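Local coordinates for 401aa long hypothetical glucose-1-phosphate thymidylyltransferase (Sulfolobus tokodaii, PDB 2GGQ), which probably transfers nucleotidyl groups to sugar 1-phosphates and acetylates amino-sugar 1-phosphates, as a bifunctional enzyme in the synthesis of UDP-N-acetylglucosamine and UDP-N-acetylgalactosamine, at residues 101-106 with 200-205. Sequence-based numbering, arbitrary orientation.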
loop_
_atom_site.group_PDB
_atom_site.type_symbol
_atom_site.label_atom_id
_atom_site.label_comp_id
_atom_site.label_asym_id
_atom_site.label_seq_id
_atom_site.Cartn_x
_atom_site.Cartn_y
_atom_site.Cartn_z
ATOM N N PHE A 101 -4.675 -4.481 2.608
ATOM C CA PHE A 101 -4.065 -5.758 2.465
ATOM C C PHE A 101 -4.440 -6.559 3.688
ATOM O O PHE A 101 -4.364 -6.066 4.803
ATOM C CB PHE A 101 -2.536 -5.625 2.414
ATOM C CG PHE A 101 -1.844 -6.928 2.219
ATOM C CD1 PHE A 101 -1.759 -7.494 0.959
ATOM C CD2 PHE A 101 -1.325 -7.619 3.311
ATOM C CE1 PHE A 101 -1.150 -8.722 0.777
ATOM C CE2 PHE A 101 -0.715 -8.859 3.139
ATOM C CZ PHE A 101 -0.639 -9.410 1.879
ATOM N N PHE A 102 -4.788 -7.816 3.467
ATOM C CA PHE A 102 -5.043 -8.770 4.545
ATOM C C PHE A 102 -4.587 -10.158 4.100
ATOM O O PHE A 102 -4.366 -10.406 2.923
ATOM C CB PHE A 102 -6.510 -8.717 4.974
ATOM C CG PHE A 102 -7.460 -8.712 3.837
ATOM C CD1 PHE A 102 -7.975 -9.896 3.356
ATOM C CD2 PHE A 102 -7.834 -7.520 3.229
ATOM C CE1 PHE A 102 -8.855 -9.892 2.300
ATOM C CE2 PHE A 102 -8.697 -7.525 2.169
ATOM C CZ PHE A 102 -9.205 -8.709 1.708
ATOM N N SER A 103 -4.388 -11.045 5.055
ATOM C CA SER A 103 -3.565 -12.230 4.817
ATOM C C SER A 103 -4.249 -13.377 4.083
ATOM O O SER A 103 -3.569 -14.274 3.552
ATOM C CB SER A 103 -3.037 -12.747 6.146
ATOM O OG SER A 103 -4.109 -13.182 6.941
ATOM N N ASN A 104 -5.583 -13.367 4.090
ATOM C CA ASN A 104 -6.371 -14.471 3.533
ATOM C C ASN A 104 -7.827 -14.067 3.265
ATOM O O ASN A 104 -8.298 -13.043 3.754
ATOM C CB ASN A 104 -6.317 -15.718 4.443
ATOM C CG ASN A 104 -6.752 -15.423 5.867
ATOM O OD1 ASN A 104 -7.827 -14.850 6.102
ATOM N ND2 ASN A 104 -5.917 -15.824 6.840
ATOM N N GLU A 105 -8.530 -14.909 2.515
ATOM C CA GLU A 105 -9.900 -14.648 2.073
ATOM C C GLU A 105 -10.959 -15.278 2.991
ATOM O O GLU A 105 -12.145 -14.948 2.890
ATOM C CB GLU A 105 -10.067 -15.180 0.644
ATOM C CG GLU A 105 -10.086 -16.712 0.546
ATOM C CD GLU A 105 -8.715 -17.400 0.585
ATOM O OE1 GLU A 105 -7.660 -16.760 0.835
ATOM O OE2 GLU A 105 -8.696 -18.622 0.335
ATOM N N LYS A 106 -10.535 -16.178 3.879
ATOM C CA LYS A 106 -11.447 -16.895 4.782
ATOM C C LYS A 106 -12.627 -16.065 5.292
ATOM O O LYS A 106 -13.745 -16.573 5.374
ATOM C CB LYS A 106 -10.694 -17.591 5.940
ATOM C CG LYS A 106 -9.948 -18.900 5.493
ATOM C CD LYS A 106 -9.278 -19.676 6.677
ATOM C CE LYS A 106 -7.778 -19.355 6.782
ATOM N NZ LYS A 106 -7.162 -19.658 8.119
ATOM N N ILE A 200 -17.833 -9.451 12.530
ATOM C CA ILE A 200 -16.962 -10.637 12.503
ATOM C C ILE A 200 -15.539 -10.160 12.765
ATOM O O ILE A 200 -15.070 -9.290 12.052
ATOM C CB ILE A 200 -16.957 -11.360 11.100
ATOM C CG1 ILE A 200 -18.361 -11.507 10.496
ATOM C CG2 ILE A 200 -16.163 -12.689 11.169
ATOM C CD1 ILE A 200 -19.346 -12.170 11.350
ATOM N N GLU A 201 -14.871 -10.713 13.781
ATOM C CA GLU A 201 -13.504 -10.309 14.109
ATOM C C GLU A 201 -12.529 -11.015 13.179
ATOM O O GLU A 201 -12.468 -12.241 13.128
ATOM C CB GLU A 201 -13.143 -10.586 15.582
ATOM C CG GLU A 201 -11.854 -9.876 16.068
ATOM C CD GLU A 201 -11.045 -10.661 17.146
ATOM O OE1 GLU A 201 -11.540 -11.676 17.714
ATOM O OE2 GLU A 201 -9.889 -10.254 17.418
ATOM N N TYR A 202 -11.788 -10.211 12.421
ATOM C CA TYR A 202 -10.742 -10.711 11.548
ATOM C C TYR A 202 -9.577 -11.055 12.461
ATOM O O TYR A 202 -9.173 -10.217 13.265
ATOM C CB TYR A 202 -10.303 -9.595 10.581
ATOM C CG TYR A 202 -9.343 -10.091 9.541
ATOM C CD1 TYR A 202 -9.809 -10.550 8.315
ATOM C CD2 TYR A 202 -7.972 -10.139 9.783
ATOM C CE1 TYR A 202 -8.938 -11.028 7.345
ATOM C CE2 TYR A 202 -7.095 -10.632 8.818
ATOM C CZ TYR A 202 -7.587 -11.076 7.606
ATOM O OH TYR A 202 -6.751 -11.572 6.620
ATOM N N GLU A 203 -9.019 -12.252 12.337
ATOM C CA GLU A 203 -7.915 -12.662 13.236
ATOM C C GLU A 203 -6.479 -12.637 12.648
ATOM O O GLU A 203 -5.495 -12.487 13.396
ATOM C CB GLU A 203 -8.227 -14.026 13.856
ATOM C CG GLU A 203 -9.437 -13.964 14.799
ATOM C CD GLU A 203 -9.684 -15.270 15.561
ATOM O OE1 GLU A 203 -8.859 -15.612 16.451
ATOM O OE2 GLU A 203 -10.723 -15.932 15.289
ATOM N N GLY A 204 -6.353 -12.806 11.335
ATOM C CA GLY A 204 -5.017 -12.781 10.682
ATOM C C GLY A 204 -4.376 -11.386 10.579
ATOM O O GLY A 204 -4.705 -10.441 11.321
ATOM N N TYR A 205 -3.438 -11.260 9.649
ATOM C CA TYR A 205 -2.766 -9.994 9.392
ATOM C C TYR A 205 -3.655 -9.069 8.572
ATOM O O TYR A 205 -4.245 -9.474 7.594
ATOM C CB TYR A 205 -1.483 -10.261 8.617
ATOM C CG TYR A 205 -0.717 -9.004 8.288
ATOM C CD1 TYR A 205 0.002 -8.341 9.277
ATOM C CD2 TYR A 205 -0.676 -8.499 6.989
ATOM C CE1 TYR A 205 0.729 -7.191 8.983
ATOM C CE2 TYR A 205 0.060 -7.341 6.688
ATOM C CZ TYR A 205 0.743 -6.702 7.692
ATOM O OH TYR A 205 1.472 -5.571 7.422
#
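Ser103 and Tyr202 illustrate how a turn leaving a strand can be tied to a second segment by two hydroxyls and a backbone bond. Ser103 OG and Tyr202 OH share a hydrogen bond of 3.1 Å, and the same OG accepts a weak bond from Tyr205 N (3.4 Å). The serine torsion, chi1 65°, sets OG between its own backbone N and carbonyl carbon, within range of both partners. Ser103 N lies 2.9 Å from Tyr202 OH, at the edge of the tyrosine ring and near its plane.

Ser103 N gives a weak, bent bond to Tyr205 O (3.0 Å, 130° at the hydrogen), and Phe102 CA brings a C-H to the same oxygen at 3.2 Å. This pairing continues a small two-stranded antiparallel sheet, 100-102 with 206-208, beside the mixed sheet of the GT-A-like nucleotidyltransferase domain, in which 197-201 is an outermost strand.

Apolar contacts flank the polar ones. Phe101 and Tyr205 meet edge to edge, Phe101 CD2 to Tyr205 CE2 at 3.7 Å, and Tyr205 also stacks on Trp221 of helix 212-225. On the Tyr202 side, Phe102 CB packs against Tyr202 CZ at 3.7 Å, while the Phe102 ring meets that of Tyr40.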